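Long-range contacts in hypothetical protein (Pseudomonas aeruginosa, PDB 1U69), which is of unknown function but has the PhnB-like fold of the glyoxalase superfamily and has been proposed as a potential drug-resistance protein: residues Y43-T53 against C63-A71; H74-D85 against G115-S126. All coordinates share one frame; numbering follows the deposited sequence.

Overall arrangement
Each contact lies in one of two four-stranded mixed sheets that share the strand order 1-4-3-2, the repeated beta-alpha-beta-beta-beta unit of the glyoxalase superfamily. Contact 1 (43-53 with 63-71) sits at the open end of the antiparallel hairpin 51-58/61-67, whereas contact 2 (74-85 with 115-126) joins the first and last strands of the other sheet in parallel. They follow one another along the chain, their centres about 26 Å apart, and meet where C63 SG packs against F80 CZ at 4.0 Å. Both also touch the second subunit: L64 packs on Q81 of that chain, and strand 78-84 continues its sheet across the interface.

Contact 1: Y43-T53 against C63-A71; sequences YPSGKEGDVLT and CLGLNGGPA
T53 and L66 form an antiparallel non-hydrogen-bonded pair, CA to CA 4.6 Å, where the short segments 51-53 and 63-67 run at 134° to each other. One step further out, N67 N donates to L52 O (2.9 Å), and T53 CA sends a C-H to G65 O on the other side of the pair.

N67 carries most of the polar contact. Its ND2 donates to V51 O at 2.9 Å, almost straight at 172°; the acceptor lies in the plane of the amide, while the donor stands well above the carbonyl plane of V51. Together with the backbone bond to L52, this grips N67 by two successive carbonyls. Its OD1 accepts from the backbone N of A17, so both ends of the amide are engaged and its rotation is fixed. The carbonyl of N67 is taken by the loop: Y43 OH donates to N67 O at 2.7 Å, in the carbonyl plane, and the oxygen lies at the edge of the tyrosine ring. G46 N covers one face of that ring. S45 fits closely against G68, with OG 3.1 Å from G68 C.

The apolar side is built round T53. Its CG2 lies anti to its own carbonyl carbon, where it meets L66 CD1 (3.8 Å) and L64 CD2, while CB rests on L64 CD1. In the second subunit, F141 packs on L52 and W109 on L66.

L52 and T53 both face H37 on strand 31-38, a classic beta bulge, and N67 centres an inverse gamma turn; the two irregularities lie at the open end of the antiparallel hairpin 51-58/61-67.

Contact 2: H74-D85 against G115-S126; sequences HSEAFSFQVATD and GISWQITPRVLS
F80 and W118 stack side by side on one face of a parallel strand pair, the first and last strands of a beta-alpha-beta-beta-beta unit of the glyoxalase fold; the connection between them holds helix 87-99 and strands 103-104 and 109-111. The stack is offset, centroids 4.5 Å apart and planes at 30°; F80 CD2 sits over the six-membered ring of W118, toward its rim. V82 CG2 fills the next position at the indole edge, 3.8 Å from W118 CE3. Y24 and F28 also pack on the indole, whose NE1 is bonded to D112.

Further along this face, T84 CG2 butts against I120 CG2 at 3.7 Å. T84 OG1 lies between the backbone N and carbonyl carbon (chi1 53°), a setting that brings it close over P122; it also bonds to T90 of helix 87-99.

At the entry to the strands, I116 is the bump and the hollow lies between two rings: the H74 imidazole takes CG1 over its centre, 3.4 Å from the centroid and 9° off its normal, and the F78 ring meets CG2 with its edge. H74 NE2 is bonded to W12 O, which anchors the imidazole.

Backbone bonds alternate along the strands from F80 N to S117 O; the last, R123 N to T84 O, comes from the first turn of helix 123-129. On the opposite face, Q81 CG lies beside T121 OG1, and A83 CB rests against the flat face of the R123 guanidinium. D85 OD2 pairs with R57 of the third subunit, while R123 NH1 bonds D85 OD1 at 2.9 Å, meeting it from above the carboxylate plane.

Contact 1: Y43-T53 against C63-A71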
loop_
_atom_site.group_PDB
_atom_site.type_symbol
_atom_site.label_atom_id
_atom_site.label_comp_id
_atom_site.label_asym_id
_atom_site.label_seq_id
_atom_site.Cartn_x
_atom_site.Cartn_y
_atom_site.Cartn_z
ATOM N N TYR A 43 19.426 7.090 -30.047
ATOM C CA TYR A 43 19.231 5.695 -29.699
ATOM C C TYR A 43 18.259 5.071 -30.703
ATOM O O TYR A 43 17.738 5.769 -31.580
ATOM C CB TYR A 43 18.814 5.568 -28.228
ATOM C CG TYR A 43 17.403 5.982 -27.889
ATOM C CD1 TYR A 43 16.431 5.024 -27.622
ATOM C CD2 TYR A 43 17.054 7.323 -27.776
ATOM C CE1 TYR A 43 15.132 5.388 -27.289
ATOM C CE2 TYR A 43 15.757 7.697 -27.437
ATOM C CZ TYR A 43 14.798 6.720 -27.207
ATOM O OH TYR A 43 13.509 7.064 -26.862
ATOM N N PRO A 44 18.060 3.754 -30.640
ATOM C CA PRO A 44 17.230 3.082 -31.638
ATOM C C PRO A 44 15.869 3.738 -31.934
ATOM O O PRO A 44 15.504 3.787 -33.101
ATOM C CB PRO A 44 17.073 1.668 -31.078
ATOM C CG PRO A 44 18.285 1.457 -30.232
ATOM C CD PRO A 44 18.649 2.800 -29.682
ATOM N N SER A 45 15.160 4.254 -30.925
ATOM C CA SER A 45 13.823 4.833 -31.142
ATOM C C SER A 45 13.670 6.306 -30.728
ATOM O O SER A 45 12.580 6.747 -30.355
ATOM C CB SER A 45 12.788 3.987 -30.384
ATOM O OG SER A 45 13.025 4.024 -28.985
ATOM N N GLY A 46 14.747 7.074 -30.779
ATOM C CA GLY A 46 14.646 8.491 -30.516
ATOM C C GLY A 46 15.948 9.228 -30.743
ATOM O O GLY A 46 17.020 8.625 -30.777
ATOM N N LYS A 47 15.835 10.539 -30.896
ATOM C CA LYS A 47 16.990 11.411 -31.017
ATOM C C LYS A 47 17.378 11.937 -29.647
ATOM O O LYS A 47 16.573 11.971 -28.718
ATOM C CB LYS A 47 16.681 12.599 -31.926
ATOM C CG LYS A 47 16.191 12.208 -33.293
ATOM C CD LYS A 47 16.120 13.391 -34.232
ATOM C CE LYS A 47 15.903 12.909 -35.669
ATOM N NZ LYS A 47 15.588 14.015 -36.620
ATOM N N GLU A 48 18.620 12.381 -29.528
ATOM C CA GLU A 48 19.047 13.115 -28.356
ATOM C C GLU A 48 18.069 14.259 -28.106
ATOM O O GLU A 48 17.710 14.989 -29.033
ATOM C CB GLU A 48 20.461 13.678 -28.561
ATOM C CG GLU A 48 20.929 14.540 -27.408
ATOM C CD GLU A 48 22.349 15.047 -27.561
ATOM O OE1 GLU A 48 23.073 14.549 -28.444
ATOM O OE2 GLU A 48 22.734 15.931 -26.775
ATOM N N GLY A 49 17.620 14.386 -26.862
ATOM C CA GLY A 49 16.732 15.461 -26.459
ATOM C C GLY A 49 15.261 15.079 -26.493
ATOM O O GLY A 49 14.439 15.805 -25.970
ATOM N N ASP A 50 14.928 13.953 -27.120
ATOM C CA ASP A 50 13.560 13.427 -27.112
ATOM C C ASP A 50 13.256 12.907 -25.717
ATOM O O ASP A 50 14.171 12.648 -24.943
ATOM C CB ASP A 50 13.398 12.295 -28.141
ATOM C CG ASP A 50 13.306 12.799 -29.574
ATOM O OD1 ASP A 50 13.198 14.018 -29.814
ATOM O OD2 ASP A 50 13.322 12.030 -30.534
ATOM N N VAL A 51 11.979 12.759 -25.391
ATOM C CA VAL A 51 11.580 12.165 -24.116
ATOM C C VAL A 51 11.971 10.681 -24.118
ATOM O O VAL A 51 11.570 9.919 -25.008
ATOM C CB VAL A 51 10.064 12.314 -23.858
ATOM C CG1 VAL A 51 9.641 11.531 -22.595
ATOM C CG2 VAL A 51 9.668 13.788 -23.740
ATOM N N LEU A 52 12.792 10.288 -23.151
ATOM C CA LEU A 52 13.228 8.900 -23.029
ATOM C C LEU A 52 12.374 8.164 -21.995
ATOM O O LEU A 52 11.803 7.108 -22.291
ATOM C CB LEU A 52 14.714 8.831 -22.665
ATOM C CG LEU A 52 15.326 7.450 -22.446
ATOM C CD1 LEU A 52 15.215 6.632 -23.705
ATOM C CD2 LEU A 52 16.773 7.568 -22.007
ATOM N N THR A 53 12.298 8.705 -20.783
ATOM C CA THR A 53 11.382 8.172 -19.770
ATOM C C THR A 53 10.585 9.265 -19.082
ATOM O O THR A 53 10.977 10.436 -19.048
ATOM C CB THR A 53 12.100 7.354 -18.683
ATOM O OG1 THR A 53 13.056 8.177 -17.986
ATOM C CG2 THR A 53 12.876 6.183 -19.264
ATOM N N CYS A 63 5.607 4.414 -11.275
ATOM C CA CYS A 63 5.724 3.928 -12.641
ATOM C C CYS A 63 6.739 4.723 -13.429
ATOM O O CYS A 63 7.087 5.847 -13.062
ATOM C CB CYS A 63 4.383 3.995 -13.359
ATOM S SG CYS A 63 3.041 3.055 -12.625
ATOM N N LEU A 64 7.219 4.101 -14.506
ATOM C CA LEU A 64 8.106 4.724 -15.478
ATOM C C LEU A 64 7.550 4.377 -16.859
ATOM O O LEU A 64 7.317 3.204 -17.146
ATOM C CB LEU A 64 9.526 4.160 -15.325
ATOM C CG LEU A 64 10.659 4.859 -16.082
ATOM C CD1 LEU A 64 10.989 6.187 -15.405
ATOM C CD2 LEU A 64 11.891 3.956 -16.155
ATOM N N GLY A 65 7.309 5.395 -17.685
ATOM C CA GLY A 65 6.938 5.199 -19.082
ATOM C C GLY A 65 8.202 5.314 -19.920
ATOM O O GLY A 65 8.909 6.324 -19.838
ATOM N N LEU A 66 8.485 4.294 -20.723
ATOM C CA LEU A 66 9.711 4.230 -21.511
ATOM C C LEU A 66 9.379 4.328 -22.980
ATOM O O LEU A 66 8.653 3.492 -23.499
ATOM C CB LEU A 66 10.416 2.898 -21.239
ATOM C CG LEU A 66 11.651 2.528 -22.069
ATOM C CD1 LEU A 66 12.785 3.526 -21.936
ATOM C CD2 LEU A 66 12.141 1.150 -21.609
ATOM N N ASN A 67 9.923 5.343 -23.650
ATOM C CA ASN A 67 9.789 5.457 -25.099
ATOM C C ASN A 67 10.799 4.566 -25.813
ATOM O O ASN A 67 11.906 4.982 -26.143
ATOM C CB ASN A 67 9.920 6.917 -25.537
ATOM C CG ASN A 67 8.681 7.729 -25.196
ATOM O OD1 ASN A 67 7.571 7.189 -25.193
ATOM N ND2 ASN A 67 8.859 9.020 -24.901
ATOM N N GLY A 68 10.385 3.336 -26.079
ATOM C CA GLY A 68 11.251 2.345 -26.687
ATOM C C GLY A 68 10.906 2.002 -28.108
ATOM O O GLY A 68 11.541 1.118 -28.677
ATOM N N GLY A 69 9.923 2.673 -28.704
ATOM C CA GLY A 69 9.545 2.392 -30.075
ATOM C C GLY A 69 8.565 1.240 -30.178
ATOM O O GLY A 69 8.057 0.748 -29.176
ATOM N N PRO A 70 8.265 0.812 -31.402
ATOM C CA PRO A 70 7.304 -0.277 -31.631
ATOM C C PRO A 70 7.795 -1.713 -31.390
ATOM O O PRO A 70 7.077 -2.629 -31.806
ATOM C CB PRO A 70 6.934 -0.086 -33.115
ATOM C CG PRO A 70 8.109 0.483 -33.690
ATOM C CD PRO A 70 8.762 1.384 -32.667
ATOM N N ALA A 71 8.930 -1.923 -30.720
ATOM C CA ALA A 71 9.565 -3.241 -30.704
ATOM C C ALA A 71 8.748 -4.255 -29.936
ATOM O O ALA A 71 8.726 -5.425 -30.289
ATOM C CB ALA A 71 10.978 -3.178 -30.124
#

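Contact 2: H74-D85 against G115-S126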
loop_
_atom_site.group_PDB
_atom_site.type_symbol
_atom_site.label_atom_id
_atom_site.label_comp_id
_atom_site.label_asym_id
_atom_site.label_seq_id
_atom_site.Cartn_x
_atom_site.Cartn_y
_atom_site.Cartn_z
ATOM N N HIS A 74 1.987 -4.692 -25.753
ATOM C CA HIS A 74 1.340 -5.092 -24.490
ATOM C C HIS A 74 0.366 -6.256 -24.690
ATOM O O HIS A 74 -0.139 -6.498 -25.782
ATOM C CB HIS A 74 0.598 -3.898 -23.839
ATOM C CG HIS A 74 1.528 -2.855 -23.313
ATOM N ND1 HIS A 74 2.308 -3.054 -22.198
ATOM C CD2 HIS A 74 1.870 -1.636 -23.796
ATOM C CE1 HIS A 74 3.084 -2.000 -22.013
ATOM N NE2 HIS A 74 2.843 -1.130 -22.970
ATOM N N SER A 75 0.109 -6.976 -23.607
ATOM C CA SER A 75 -0.982 -7.944 -23.558
ATOM C C SER A 75 -1.494 -8.136 -22.148
ATOM O O SER A 75 -0.937 -7.581 -21.204
ATOM C CB SER A 75 -0.548 -9.289 -24.129
ATOM O OG SER A 75 0.139 -10.074 -23.163
ATOM N N GLU A 76 -2.528 -8.960 -22.023
ATOM C CA GLU A 76 -3.216 -9.188 -20.757
ATOM C C GLU A 76 -2.355 -9.920 -19.738
ATOM O O GLU A 76 -2.785 -10.112 -18.613
ATOM C CB GLU A 76 -4.483 -10.011 -20.972
ATOM C CG GLU A 76 -5.626 -9.200 -21.573
ATOM C CD GLU A 76 -5.653 -9.196 -23.080
ATOM O OE1 GLU A 76 -4.652 -9.560 -23.741
ATOM O OE2 GLU A 76 -6.720 -8.772 -23.626
ATOM N N ALA A 77 -1.165 -10.353 -20.140
ATOM C CA ALA A 77 -0.201 -10.916 -19.195
ATOM C C ALA A 77 0.055 -9.949 -18.035
ATOM O O ALA A 77 0.283 -10.379 -16.899
ATOM C CB ALA A 77 1.101 -11.279 -19.906
ATOM N N PHE A 78 -0.013 -8.648 -18.320
ATOM C CA PHE A 78 0.042 -7.612 -17.281
ATOM C C PHE A 78 -1.223 -6.786 -17.311
ATOM O O PHE A 78 -1.708 -6.428 -18.394
ATOM C CB PHE A 78 1.230 -6.676 -17.491
ATOM C CG PHE A 78 1.116 -5.392 -16.722
ATOM C CD1 PHE A 78 1.490 -5.328 -15.406
ATOM C CD2 PHE A 78 0.601 -4.249 -17.312
ATOM C CE1 PHE A 78 1.367 -4.131 -14.695
ATOM C CE2 PHE A 78 0.450 -3.085 -16.609
ATOM C CZ PHE A 78 0.836 -3.016 -15.305
ATOM N N SER A 79 -1.731 -6.442 -16.130
ATOM C CA SER A 79 -2.795 -5.457 -16.019
ATOM C C SER A 79 -2.740 -4.741 -14.665
ATOM O O SER A 79 -2.207 -5.265 -13.690
ATOM C CB SER A 79 -4.184 -6.096 -16.193
ATOM O OG SER A 79 -4.396 -7.131 -15.248
ATOM N N PHE A 80 -3.287 -3.533 -14.634
ATOM C CA PHE A 80 -3.561 -2.815 -13.379
ATOM C C PHE A 80 -4.975 -3.210 -12.976
ATOM O O PHE A 80 -5.870 -3.117 -13.785
ATOM C CB PHE A 80 -3.552 -1.303 -13.585
ATOM C CG PHE A 80 -2.197 -0.689 -13.777
ATOM C CD1 PHE A 80 -1.293 -0.613 -12.722
ATOM C CD2 PHE A 80 -1.864 -0.084 -14.982
ATOM C CE1 PHE A 80 -0.060 0.004 -12.895
ATOM C CE2 PHE A 80 -0.632 0.537 -15.155
ATOM C CZ PHE A 80 0.261 0.581 -14.120
ATOM N N GLN A 81 -5.179 -3.646 -11.742
ATOM C CA GLN A 81 -6.521 -3.865 -11.223
ATOM C C GLN A 81 -6.869 -2.761 -10.229
ATOM O O GLN A 81 -6.264 -2.621 -9.193
ATOM C CB GLN A 81 -6.656 -5.232 -10.562
ATOM C CG GLN A 81 -8.067 -5.520 -10.095
ATOM C CD GLN A 81 -8.213 -6.905 -9.516
ATOM O OE1 GLN A 81 -8.468 -7.877 -10.245
ATOM N NE2 GLN A 81 -8.074 -7.010 -8.223
ATOM N N VAL A 82 -7.865 -1.960 -10.591
ATOM C CA VAL A 82 -8.262 -0.784 -9.844
ATOM C C VAL A 82 -9.540 -1.115 -9.097
ATOM O O VAL A 82 -10.536 -1.505 -9.695
ATOM C CB VAL A 82 -8.511 0.423 -10.785
ATOM C CG1 VAL A 82 -8.988 1.625 -9.982
ATOM C CG2 VAL A 82 -7.248 0.754 -11.596
ATOM N N ALA A 83 -9.488 -0.981 -7.782
ATOM C CA ALA A 83 -10.618 -1.291 -6.913
ATOM C C ALA A 83 -11.541 -0.089 -6.848
ATOM O O ALA A 83 -11.091 1.014 -6.560
ATOM C CB ALA A 83 -10.133 -1.645 -5.540
ATOM N N THR A 84 -12.830 -0.290 -7.113
ATOM C CA THR A 84 -13.783 0.839 -7.050
ATOM C C THR A 84 -14.822 0.619 -5.942
ATOM O O THR A 84 -15.181 -0.508 -5.609
ATOM C CB THR A 84 -14.460 1.095 -8.413
ATOM O OG1 THR A 84 -15.059 -0.108 -8.916
ATOM C CG2 THR A 84 -13.441 1.466 -9.471
ATOM N N ASP A 85 -15.315 1.705 -5.344
ATOM C CA ASP A 85 -16.259 1.572 -4.229
ATOM C C ASP A 85 -17.731 1.734 -4.611
ATOM O O ASP A 85 -18.596 1.394 -3.815
ATOM C CB ASP A 85 -15.944 2.575 -3.120
ATOM C CG ASP A 85 -15.017 2.014 -2.063
ATOM O OD1 ASP A 85 -14.761 0.779 -2.036
ATOM O OD2 ASP A 85 -14.507 2.765 -1.209
ATOM N N GLY A 115 -2.574 0.294 -25.471
ATOM C CA GLY A 115 -2.696 -1.147 -25.435
ATOM C C GLY A 115 -2.536 -1.785 -24.077
ATOM O O GLY A 115 -2.523 -3.019 -23.999
ATOM N N ILE A 116 -2.432 -0.981 -23.020
ATOM C CA ILE A 116 -2.224 -1.517 -21.669
ATOM C C ILE A 116 -3.562 -1.946 -21.095
ATOM O O ILE A 116 -4.564 -1.250 -21.255
ATOM C CB ILE A 116 -1.539 -0.463 -20.793
ATOM C CG1 ILE A 116 -0.102 -0.274 -21.295
ATOM C CG2 ILE A 116 -1.587 -0.854 -19.323
ATOM C CD1 ILE A 116 0.485 1.025 -20.955
ATOM N N SER A 117 -3.580 -3.093 -20.435
ATOM C CA SER A 117 -4.798 -3.636 -19.854
ATOM C C SER A 117 -5.080 -3.059 -18.465
ATOM O O SER A 117 -4.199 -3.001 -17.608
ATOM C CB SER A 117 -4.716 -5.163 -19.740
ATOM O OG SER A 117 -4.871 -5.806 -21.010
ATOM N N TRP A 118 -6.317 -2.633 -18.260
ATOM C CA TRP A 118 -6.815 -2.190 -16.965
ATOM C C TRP A 118 -8.004 -3.056 -16.595
ATOM O O TRP A 118 -8.749 -3.469 -17.474
ATOM C CB TRP A 118 -7.275 -0.727 -17.046
ATOM C CG TRP A 118 -6.174 0.222 -17.330
ATOM C CD1 TRP A 118 -5.621 0.489 -18.546
ATOM C CD2 TRP A 118 -5.459 1.018 -16.382
ATOM N NE1 TRP A 118 -4.610 1.411 -18.414
ATOM C CE2 TRP A 118 -4.490 1.751 -17.096
ATOM C CE3 TRP A 118 -5.545 1.192 -14.995
ATOM C CZ2 TRP A 118 -3.616 2.642 -16.479
ATOM C CZ3 TRP A 118 -4.664 2.075 -14.381
ATOM C CH2 TRP A 118 -3.710 2.780 -15.124
ATOM N N GLN A 119 -8.164 -3.335 -15.304
ATOM C CA GLN A 119 -9.374 -3.939 -14.761
ATOM C C GLN A 119 -10.012 -2.918 -13.824
ATOM O O GLN A 119 -9.360 -2.419 -12.915
ATOM C CB GLN A 119 -9.060 -5.203 -13.970
ATOM C CG GLN A 119 -8.458 -6.338 -14.776
ATOM C CD GLN A 119 -8.080 -7.480 -13.863
ATOM O OE1 GLN A 119 -8.951 -8.019 -13.176
ATOM N NE2 GLN A 119 -6.792 -7.838 -13.821
ATOM N N ILE A 120 -11.274 -2.574 -14.070
ATOM C CA ILE A 120 -12.019 -1.696 -13.201
ATOM C C ILE A 120 -12.956 -2.610 -12.426
ATOM O O ILE A 120 -13.972 -3.065 -12.948
ATOM C CB ILE A 120 -12.786 -0.612 -13.997
ATOM C CG1 ILE A 120 -11.851 0.121 -14.988
ATOM C CG2 ILE A 120 -13.466 0.345 -13.032
ATOM C CD1 ILE A 120 -10.619 0.714 -14.404
ATOM N N THR A 121 -12.535 -2.932 -11.205
ATOM C CA THR A 121 -13.059 -4.059 -10.434
ATOM C C THR A 121 -13.659 -3.589 -9.114
ATOM O O THR A 121 -12.939 -3.294 -8.169
ATOM C CB THR A 121 -11.919 -5.054 -10.144
ATOM O OG1 THR A 121 -11.296 -5.445 -11.372
ATOM C CG2 THR A 121 -12.441 -6.356 -9.536
ATOM N N PRO A 122 -14.980 -3.514 -9.033
ATOM C CA PRO A 122 -15.616 -3.131 -7.769
ATOM C C PRO A 122 -15.154 -4.010 -6.605
ATOM O O PRO A 122 -15.049 -5.221 -6.768
ATOM C CB PRO A 122 -17.100 -3.332 -8.072
ATOM C CG PRO A 122 -17.197 -3.112 -9.523
ATOM C CD PRO A 122 -15.962 -3.738 -10.105
ATOM N N ARG A 123 -14.845 -3.416 -5.450
ATOM C CA ARG A 123 -14.455 -4.216 -4.290
ATOM C C ARG A 123 -15.535 -5.262 -3.950
ATOM O O ARG A 123 -15.221 -6.342 -3.461
ATOM C CB ARG A 123 -14.190 -3.323 -3.072
ATOM C CG ARG A 123 -12.843 -2.631 -3.107
ATOM C CD ARG A 123 -12.259 -2.291 -1.711
ATOM N NE ARG A 123 -10.966 -1.597 -1.798
ATOM C CZ ARG A 123 -10.828 -0.329 -2.159
ATOM N NH1 ARG A 123 -11.892 0.396 -2.478
ATOM N NH2 ARG A 123 -9.628 0.222 -2.223
ATOM N N VAL A 124 -16.789 -4.918 -4.214
ATOM C CA VAL A 124 -17.928 -5.832 -4.022
ATOM C C VAL A 124 -17.720 -7.161 -4.777
ATOM O O VAL A 124 -18.010 -8.248 -4.255
ATOM C CB VAL A 124 -19.265 -5.148 -4.471
ATOM C CG1 VAL A 124 -20.415 -6.166 -4.584
ATOM C CG2 VAL A 124 -19.639 -4.027 -3.524
ATOM N N LEU A 125 -17.204 -7.073 -6.002
ATOM C CA LEU A 125 -16.944 -8.246 -6.829
ATOM C C LEU A 125 -15.790 -9.086 -6.292
ATOM O O LEU A 125 -15.898 -10.304 -6.182
ATOM C CB LEU A 125 -16.652 -7.814 -8.271
ATOM C CG LEU A 125 -16.319 -8.912 -9.281
ATOM C CD1 LEU A 125 -17.425 -9.964 -9.314
ATOM C CD2 LEU A 125 -16.097 -8.286 -10.642
ATOM N N SER A 126 -14.670 -8.438 -5.967
ATOM C CA SER A 126 -13.499 -9.157 -5.464
ATOM C C SER A 126 -13.798 -9.945 -4.187
ATOM O O SER A 126 -13.362 -11.085 -4.024
ATOM C CB SER A 126 -12.363 -8.176 -5.197
ATOM O OG SER A 126 -11.925 -7.637 -6.420
HETATM O O HOH W 1 -2.252 -4.415 -26.724
HETATM O O HOH W 2 -1.236 -4.858 -20.554
HETATM O O HOH W 3 -17.744 -1.939 -4.911
#